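Local structure of ribulose bisphosphate carboxylase (Hyperthermus butylicus DSM 5456, 6HUN) at residues Y34-T48 against L94-V107. The protein probably catalyses the magnesium-dependent addition of CO2 and water to ribulose 1,5-bisphosphate, giving two molecules of 3-phosphoglycerate, as part of archaeal AMP breakdown. Sequence-based numbering, arbitrary orientation.
Sequences YKPGKDEVIAVFRVT and LGDGSWLVWVAYPV
S98 OG sits between two groups: R46 NE donates to it at 3.0 Å, nearly straight and in the guanidinium plane, while the hydroxyl itself donates to D96 OD1 at 2.6 Å. This cluster closes one end of an antiparallel strand pair, 41-48 against 99-105, in the mixed sheet of the Rubisco N-terminal domain. D96 OD1 also takes the backbone N of S98, met from above the carboxylate plane, which makes an Asx turn just ahead of the second strand. The other oxygen, D96 OD2, forms a salt bridge with R46 NH2 at 2.8 Å. R46 reaches this far because CG lies opposite the backbone N (chi1 179°) and the chain runs fully extended to NE; L94 CD1 then lies over one guanidinium face, 3.3 Å from NE of R46. With R46 cut back to an alanine, the D96 carboxylate is likely to lose this positive mate and the S98 hydroxyl its NE donor.

Paired backbone hydrogen bonds join V41, A43, F45 and V47 to Y105, V103, V101 and W99 respectively. On the face carrying I42, V44 and R46, V44 CG2 rests on W102, 4.1 Å from the centroid of the five-membered ring, a CH-pi contact; I42 CD1 packs on A104 CB.

The other face looks to helix 55-65, whose I62 touches F45 and V47. Here V47 CG2 meets V101 CG2, and V103 CG2 reaches the edge of the F45 ring, 3.6 Å from CE2 of F45. A43 CB lies against the Y105 ring edge at CE1, and beyond it the hydroxyl of Y105, hydrogen-bonded to S66, ends at the rim of the F45 ring, Y105 OH lying 3.4 Å from F45 CZ.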
ATOM      1  N   TYR A  34      17.669  11.072  26.667  1.00 66.58           N
ATOM      2  CA  TYR A  34      17.527  12.052  25.609  1.00 65.54           C
ATOM      3  C   TYR A  34      16.152  12.718  25.685  1.00 64.13           C
ATOM      4  O   TYR A  34      15.147  12.113  26.098  1.00 64.85           O
ATOM      5  CB  TYR A  34      17.752  11.375  24.255  1.00 64.24           C
ATOM      6  CG  TYR A  34      17.711  12.254  23.037  1.00 61.70           C
ATOM      7  CD1 TYR A  34      18.715  13.161  22.764  1.00 65.04           C
ATOM      8  CD2 TYR A  34      16.669  12.122  22.112  1.00 57.58           C
ATOM      9  CE1 TYR A  34      18.669  13.942  21.618  1.00 64.28           C
ATOM     10  CE2 TYR A  34      16.616  12.888  20.984  1.00 56.83           C
ATOM     11  CZ  TYR A  34      17.607  13.787  20.722  1.00 62.95           C
ATOM     12  OH  TYR A  34      17.517  14.548  19.574  1.00 64.96           O
ATOM     13  N   LYS A  35      16.126  13.993  25.309  1.00 64.89           N
ATOM     14  CA  LYS A  35      14.900  14.786  25.252  1.00 63.54           C
ATOM     15  C   LYS A  35      14.855  15.401  23.856  1.00 62.02           C
ATOM     16  O   LYS A  35      15.600  16.348  23.562  1.00 64.51           O
ATOM     17  CB  LYS A  35      14.867  15.861  26.339  1.00 73.19           C
ATOM     18  CG  LYS A  35      15.143  15.352  27.770  1.00 73.76           C
ATOM     19  CD  LYS A  35      13.956  14.524  28.295  1.00 71.07           C
ATOM     20  CE  LYS A  35      14.225  13.905  29.673  1.00 73.82           C
ATOM     21  NZ  LYS A  35      14.363  14.918  30.773  1.00 78.35           N
ATOM     22  N   PRO A  36      14.051  14.862  22.940  1.00 59.14           N
ATOM     23  CA  PRO A  36      13.926  15.510  21.633  1.00 56.29           C
ATOM     24  C   PRO A  36      13.305  16.896  21.785  1.00 64.17           C
ATOM     25  O   PRO A  36      12.438  17.123  22.631  1.00 65.46           O
ATOM     26  CB  PRO A  36      13.004  14.557  20.848  1.00 51.66           C
ATOM     27  CG  PRO A  36      12.171  13.889  21.922  1.00 55.00           C
ATOM     28  CD  PRO A  36      13.114  13.748  23.125  1.00 54.36           C
ATOM     29  N   GLY A  37      13.752  17.834  20.952  1.00 63.35           N
ATOM     30  CA  GLY A  37      13.100  19.130  20.885  1.00 66.74           C
ATOM     31  C   GLY A  37      11.727  19.016  20.236  1.00 64.28           C
ATOM     32  O   GLY A  37      11.190  17.929  20.034  1.00 57.91           O
ATOM     33  N   LYS A  38      11.144  20.172  19.908  1.00 63.66           N
ATOM     34  CA  LYS A  38       9.908  20.159  19.125  1.00 59.17           C
ATOM     35  C   LYS A  38      10.177  20.016  17.629  1.00 52.88           C
ATOM     36  O   LYS A  38       9.212  19.957  16.853  1.00 57.17           O
ATOM     37  CB  LYS A  38       9.074  21.440  19.388  1.00 64.86           C
ATOM     38  CG  LYS A  38       8.079  21.395  20.585  1.00 65.26           C
ATOM     39  CD  LYS A  38       7.375  20.032  20.733  1.00 65.64           C
ATOM     40  CE  LYS A  38       5.968  19.985  20.081  1.00 66.51           C
ATOM     41  NZ  LYS A  38       5.362  18.596  20.007  1.00 64.72           N
ATOM     42  N   ASP A  39      11.449  19.930  17.208  1.00 53.30           N
ATOM     43  CA  ASP A  39      11.838  19.975  15.795  1.00 53.86           C
ATOM     44  C   ASP A  39      12.278  18.626  15.221  1.00 49.96           C
ATOM     45  O   ASP A  39      12.851  18.587  14.133  1.00 49.79           O
ATOM     46  CB  ASP A  39      12.968  20.973  15.594  1.00 62.34           C
ATOM     47  CG  ASP A  39      14.176  20.665  16.465  1.00 72.07           C
ATOM     48  OD1 ASP A  39      14.001  19.945  17.484  1.00 73.52           O
ATOM     49  OD2 ASP A  39      15.292  21.159  16.147  1.00 77.42           O
ATOM     50  N   GLU A  40      12.059  17.532  15.929  1.00 51.37           N
ATOM     51  CA  GLU A  40      12.408  16.201  15.462  1.00 46.16           C
ATOM     52  C   GLU A  40      11.113  15.474  15.154  1.00 42.29           C
ATOM     53  O   GLU A  40      10.088  15.747  15.780  1.00 41.67           O
ATOM     54  CB  GLU A  40      13.190  15.446  16.534  1.00 47.64           C
ATOM     55  CG  GLU A  40      14.547  16.068  16.928  1.00 56.39           C
ATOM     56  CD  GLU A  40      15.513  14.973  17.333  1.00 64.54           C
ATOM     57  OE1 GLU A  40      15.570  14.679  18.554  1.00 73.29           O
ATOM     58  OE2 GLU A  40      16.163  14.351  16.446  1.00 66.25           O
ATOM     59  N   VAL A  41      11.150  14.573  14.178  1.00 39.90           N
ATOM     60  CA  VAL A  41      10.033  13.633  14.014  1.00 36.45           C
ATOM     61  C   VAL A  41      10.078  12.626  15.147  1.00 36.22           C
ATOM     62  O   VAL A  41      11.144  12.109  15.486  1.00 42.91           O
ATOM     63  CB  VAL A  41      10.114  12.916  12.657  1.00 34.29           C
ATOM     64  CG1 VAL A  41       9.100  11.664  12.602  1.00 30.95           C
ATOM     65  CG2 VAL A  41       9.921  13.886  11.529  1.00 34.43           C
ATOM     66  N   ILE A  42       8.920  12.337  15.743  1.00 36.74           N
ATOM     67  CA  ILE A  42       8.805  11.367  16.826  1.00 35.36           C
ATOM     68  C   ILE A  42       7.834  10.272  16.388  1.00 34.37           C
ATOM     69  O   ILE A  42       6.691  10.584  16.076  1.00 29.47           O
ATOM     70  CB  ILE A  42       8.276  12.045  18.101  1.00 35.97           C
ATOM     71  CG1 ILE A  42       9.219  13.212  18.543  1.00 39.65           C
ATOM     72  CG2 ILE A  42       8.079  10.998  19.183  1.00 35.96           C
ATOM     73  CD1 ILE A  42      10.417  12.665  19.088  1.00 46.35           C
ATOM     74  N   ALA A  43       8.256   9.014  16.437  1.00 31.49           N
ATOM     75  CA  ALA A  43       7.360   7.871  16.190  1.00 31.18           C
ATOM     76  C   ALA A  43       7.116   7.144  17.508  1.00 30.62           C
ATOM     77  O   ALA A  43       8.059   6.942  18.279  1.00 34.75           O
ATOM     78  CB  ALA A  43       7.975   6.888  15.172  1.00 27.65           C
ATOM     79  N   VAL A  44       5.886   6.675  17.738  1.00 27.55           N
ATOM     80  CA  VAL A  44       5.593   5.791  18.851  1.00 27.37           C
ATOM     81  C   VAL A  44       5.157   4.429  18.302  1.00 25.23           C
ATOM     82  O   VAL A  44       4.217   4.330  17.489  1.00 24.51           O
ATOM     83  CB  VAL A  44       4.580   6.393  19.834  1.00 36.71           C
ATOM     84  CG1 VAL A  44       3.340   6.873  19.113  1.00 37.57           C
ATOM     85  CG2 VAL A  44       4.267   5.359  20.898  1.00 32.44           C
ATOM     86  N   PHE A  45       5.916   3.413  18.666  1.00 25.90           N
ATOM     87  CA  PHE A  45       5.761   2.050  18.164  1.00 28.30           C
ATOM     88  C   PHE A  45       5.270   1.186  19.305  1.00 28.68           C
ATOM     89  O   PHE A  45       5.704   1.361  20.441  1.00 30.30           O
ATOM     90  CB  PHE A  45       7.095   1.452  17.667  1.00 25.41           C
ATOM     91  CG  PHE A  45       7.739   2.197  16.531  1.00 24.13           C
ATOM     92  CD1 PHE A  45       7.277   2.061  15.219  1.00 25.15           C
ATOM     93  CD2 PHE A  45       8.875   2.947  16.739  1.00 26.06           C
ATOM     94  CE1 PHE A  45       7.955   2.742  14.165  1.00 22.75           C
ATOM     95  CE2 PHE A  45       9.498   3.613  15.725  1.00 30.92           C
ATOM     96  CZ  PHE A  45       9.025   3.522  14.412  1.00 24.19           C
ATOM     97  N   ARG A  46       4.429   0.210  18.996  1.00 23.73           N
ATOM     98  CA  ARG A  46       4.113  -0.842  19.959  1.00 27.95           C
ATOM     99  C   ARG A  46       4.887  -2.097  19.545  1.00 24.71           C
ATOM    100  O   ARG A  46       4.646  -2.641  18.462  1.00 23.67           O
ATOM    101  CB  ARG A  46       2.603  -1.089  19.991  1.00 26.19           C
ATOM    102  CG  ARG A  46       2.273  -2.213  20.995  1.00 30.82           C
ATOM    103  CD  ARG A  46       0.715  -2.394  21.073  1.00 29.98           C
ATOM    104  NE  ARG A  46       0.355  -3.296  22.177  1.00 32.73           N
ATOM    105  CZ  ARG A  46      -0.897  -3.436  22.612  1.00 39.67           C
ATOM    106  NH1 ARG A  46      -1.880  -2.742  22.035  1.00 33.42           N
ATOM    107  NH2 ARG A  46      -1.167  -4.256  23.645  1.00 37.94           N
ATOM    108  N   VAL A  47       5.842  -2.514  20.368  1.00 26.36           N
ATOM    109  CA  VAL A  47       6.889  -3.463  19.970  1.00 28.87           C
ATOM    110  C   VAL A  47       6.726  -4.707  20.812  1.00 33.31           C
ATOM    111  O   VAL A  47       6.726  -4.627  22.056  1.00 31.22           O
ATOM    112  CB  VAL A  47       8.307  -2.883  20.173  1.00 31.77           C
ATOM    113  CG1 VAL A  47       9.396  -3.865  19.720  1.00 35.35           C
ATOM    114  CG2 VAL A  47       8.442  -1.479  19.485  1.00 33.53           C
ATOM    115  N   THR A  48       6.607  -5.843  20.142  1.00 31.29           N
ATOM    116  CA  THR A  48       6.661  -7.164  20.752  1.00 30.92           C
ATOM    117  C   THR A  48       7.960  -7.844  20.315  1.00 28.85           C
ATOM    118  O   THR A  48       8.055  -8.350  19.172  1.00 27.42           O
ATOM    119  CB  THR A  48       5.454  -8.013  20.366  1.00 33.87           C
ATOM    120  OG1 THR A  48       4.241  -7.331  20.716  1.00 31.17           O
ATOM    121  CG2 THR A  48       5.515  -9.371  21.091  1.00 30.25           C
ATOM    122  N   LEU A  94       3.681  -2.358  28.510  1.00 38.58           N
ATOM    123  CA  LEU A  94       2.229  -2.481  28.491  1.00 38.06           C
ATOM    124  C   LEU A  94       1.734  -3.660  29.329  1.00 42.95           C
ATOM    125  O   LEU A  94       0.509  -3.840  29.466  1.00 45.88           O
ATOM    126  CB  LEU A  94       1.702  -2.599  27.050  1.00 35.89           C
ATOM    127  CG  LEU A  94       1.764  -1.300  26.202  1.00 35.73           C
ATOM    128  CD1 LEU A  94       1.382  -1.441  24.718  1.00 31.98           C
ATOM    129  CD2 LEU A  94       0.932  -0.159  26.809  1.00 37.46           C
ATOM    130  N   GLY A  95       2.657  -4.458  29.866  1.00 43.92           N
ATOM    131  CA  GLY A  95       2.391  -5.568  30.766  1.00 49.33           C
ATOM    132  C   GLY A  95       1.881  -6.812  30.090  1.00 46.93           C
ATOM    133  O   GLY A  95       1.452  -7.748  30.770  1.00 47.67           O
ATOM    134  N   ASP A  96       1.933  -6.861  28.768  1.00 41.69           N
ATOM    135  CA  ASP A  96       1.382  -7.970  28.019  1.00 40.72           C
ATOM    136  C   ASP A  96       2.419  -8.597  27.103  1.00 40.48           C
ATOM    137  O   ASP A  96       2.053  -9.404  26.253  1.00 37.74           O
ATOM    138  CB  ASP A  96       0.182  -7.526  27.185  1.00 42.42           C
ATOM    139  CG  ASP A  96       0.574  -6.577  26.044  1.00 40.78           C
ATOM    140  OD1 ASP A  96       1.687  -5.974  26.111  1.00 41.42           O
ATOM    141  OD2 ASP A  96      -0.217  -6.493  25.079  1.00 50.24           O
ATOM    142  N   GLY A  97       3.691  -8.271  27.261  1.00 41.75           N
ATOM    143  CA  GLY A  97       4.688  -8.712  26.313  1.00 43.56           C
ATOM    144  C   GLY A  97       5.089  -7.668  25.284  1.00 44.12           C
ATOM    145  O   GLY A  97       6.068  -7.888  24.537  1.00 37.21           O
ATOM    146  N   SER A  98       4.363  -6.549  25.210  1.00 35.50           N
ATOM    147  CA  SER A  98       4.674  -5.485  24.275  1.00 36.39           C
ATOM    148  C   SER A  98       4.939  -4.195  25.044  1.00 42.93           C
ATOM    149  O   SER A  98       4.540  -4.034  26.210  1.00 41.44           O
ATOM    150  CB  SER A  98       3.535  -5.316  23.245  1.00 38.12           C
ATOM    151  OG  SER A  98       2.392  -4.766  23.867  1.00 35.48           O
ATOM    152  N   TRP A  99       5.684  -3.308  24.398  1.00 33.04           N
ATOM    153  CA  TRP A  99       6.101  -2.037  24.951  1.00 34.20           C
ATOM    154  C   TRP A  99       5.737  -0.927  23.977  1.00 36.88           C
ATOM    155  O   TRP A  99       5.749  -1.122  22.752  1.00 30.28           O
ATOM    156  CB  TRP A  99       7.600  -2.026  25.169  1.00 36.14           C
ATOM    157  CG  TRP A  99       8.114  -3.067  26.141  1.00 45.13           C
ATOM    158  CD1 TRP A  99       8.012  -4.435  26.065  1.00 48.54           C
ATOM    159  CD2 TRP A  99       8.807  -2.785  27.336  1.00 52.02           C
ATOM    160  NE1 TRP A  99       8.610  -5.007  27.147  1.00 55.05           N
ATOM    161  CE2 TRP A  99       9.112  -4.018  27.948  1.00 52.55           C
ATOM    162  CE3 TRP A  99       9.230  -1.609  27.935  1.00 49.97           C
ATOM    163  CZ2 TRP A  99       9.814  -4.099  29.115  1.00 57.98           C
ATOM    164  CZ3 TRP A  99       9.906  -1.683  29.109  1.00 54.42           C
ATOM    165  CH2 TRP A  99      10.197  -2.919  29.698  1.00 61.45           C
ATOM    166  N   LEU A 100       5.448   0.251  24.505  1.00 34.82           N
ATOM    167  CA  LEU A 100       5.507   1.439  23.675  1.00 36.47           C
ATOM    168  C   LEU A 100       6.947   1.923  23.675  1.00 34.20           C
ATOM    169  O   LEU A 100       7.591   2.030  24.736  1.00 40.26           O
ATOM    170  CB  LEU A 100       4.552   2.541  24.152  1.00 34.22           C
ATOM    171  CG  LEU A 100       3.062   2.164  24.038  1.00 31.11           C
ATOM    172  CD1 LEU A 100       2.147   3.306  24.625  1.00 33.00           C
ATOM    173  CD2 LEU A 100       2.636   1.954  22.592  1.00 30.87           C
ATOM    174  N   VAL A 101       7.443   2.249  22.491  1.00 32.88           N
ATOM    175  CA  VAL A 101       8.771   2.794  22.316  1.00 34.45           C
ATOM    176  C   VAL A 101       8.651   4.092  21.544  1.00 33.85           C
ATOM    177  O   VAL A 101       8.112   4.113  20.433  1.00 31.40           O
ATOM    178  CB  VAL A 101       9.723   1.827  21.582  1.00 33.82           C
ATOM    179  CG1 VAL A 101      11.106   2.483  21.437  1.00 40.88           C
ATOM    180  CG2 VAL A 101       9.829   0.509  22.320  1.00 37.67           C
ATOM    181  N   TRP A 102       9.215   5.161  22.084  1.00 36.35           N
ATOM    182  CA  TRP A 102       9.305   6.409  21.351  1.00 36.23           C
ATOM    183  C   TRP A 102      10.675   6.514  20.720  1.00 37.99           C
ATOM    184  O   TRP A 102      11.704   6.372  21.404  1.00 39.74           O
ATOM    185  CB  TRP A 102       9.079   7.636  22.253  1.00 38.60           C
ATOM    186  CG  TRP A 102       7.680   7.783  22.776  1.00 40.14           C
ATOM    187  CD1 TRP A 102       6.765   8.731  22.408  1.00 39.51           C
ATOM    188  CD2 TRP A 102       7.041   6.983  23.782  1.00 38.01           C
ATOM    189  NE1 TRP A 102       5.614   8.562  23.109  1.00 43.05           N
ATOM    190  CE2 TRP A 102       5.751   7.499  23.962  1.00 43.33           C
ATOM    191  CE3 TRP A 102       7.435   5.884  24.547  1.00 38.96           C
ATOM    192  CZ2 TRP A 102       4.845   6.944  24.872  1.00 41.72           C
ATOM    193  CZ3 TRP A 102       6.555   5.342  25.437  1.00 39.12           C
ATOM    194  CH2 TRP A 102       5.272   5.872  25.604  1.00 38.34           C
ATOM    195  N   VAL A 103      10.691   6.842  19.440  1.00 35.48           N
ATOM    196  CA  VAL A 103      11.919   7.014  18.677  1.00 36.64           C
ATOM    197  C   VAL A 103      11.903   8.410  18.084  1.00 37.37           C
ATOM    198  O   VAL A 103      10.909   8.825  17.482  1.00 35.43           O
ATOM    199  CB  VAL A 103      12.070   5.950  17.567  1.00 34.74           C
ATOM    200  CG1 VAL A 103      13.457   6.096  16.853  1.00 36.31           C
ATOM    201  CG2 VAL A 103      11.940   4.589  18.148  1.00 34.79           C
ATOM    202  N   ALA A 104      12.999   9.135  18.263  1.00 40.45           N
ATOM    203  CA  ALA A 104      13.156  10.466  17.709  1.00 41.70           C
ATOM    204  C   ALA A 104      14.057  10.406  16.473  1.00 41.87           C
ATOM    205  O   ALA A 104      15.098   9.725  16.478  1.00 43.10           O
ATOM    206  CB  ALA A 104      13.760  11.419  18.778  1.00 45.52           C
ATOM    207  N   TYR A 105      13.654  11.140  15.427  1.00 46.06           N
ATOM    208  CA  TYR A 105      14.269  11.123  14.085  1.00 40.63           C
ATOM    209  C   TYR A 105      14.635  12.538  13.658  1.00 42.87           C
ATOM    210  O   TYR A 105      13.732  13.384  13.511  1.00 42.17           O
ATOM    211  CB  TYR A 105      13.323  10.561  12.999  1.00 38.66           C
ATOM    212  CG  TYR A 105      12.949   9.110  13.155  1.00 34.74           C
ATOM    213  CD1 TYR A 105      11.885   8.746  13.938  1.00 33.47           C
ATOM    214  CD2 TYR A 105      13.674   8.103  12.521  1.00 40.41           C
ATOM    215  CE1 TYR A 105      11.545   7.444  14.120  1.00 36.52           C
ATOM    216  CE2 TYR A 105      13.340   6.761  12.690  1.00 35.09           C
ATOM    217  CZ  TYR A 105      12.243   6.442  13.486  1.00 34.85           C
ATOM    218  OH  TYR A 105      11.890   5.120  13.673  1.00 32.35           O
ATOM    219  N   PRO A 106      15.887  12.800  13.285  1.00 45.45           N
ATOM    220  CA  PRO A 106      16.228  14.101  12.683  1.00 47.54           C
ATOM    221  C   PRO A 106      15.491  14.336  11.374  1.00 45.18           C
ATOM    222  O   PRO A 106      15.344  13.428  10.559  1.00 43.91           O
ATOM    223  CB  PRO A 106      17.737  13.988  12.441  1.00 50.46           C
ATOM    224  CG  PRO A 106      18.178  12.720  13.100  1.00 50.20           C
ATOM    225  CD  PRO A 106      16.989  11.836  13.192  1.00 46.36           C
ATOM    226  N   VAL A 107      14.995  15.562  11.177  1.00 47.15           N
ATOM    227  CA  VAL A 107      14.150  15.819   9.999  1.00 48.03           C
ATOM    228  C   VAL A 107      14.932  15.691   8.693  1.00 46.23           C
ATOM    229  O   VAL A 107      14.346  15.437   7.632  1.00 44.61           O
ATOM    230  CB  VAL A 107      13.467  17.202  10.097  1.00 53.25           C
ATOM    231  CG1 VAL A 107      12.704  17.517   8.832  1.00 55.64           C
ATOM    232  CG2 VAL A 107      12.455  17.226  11.212  1.00 50.31           C
TER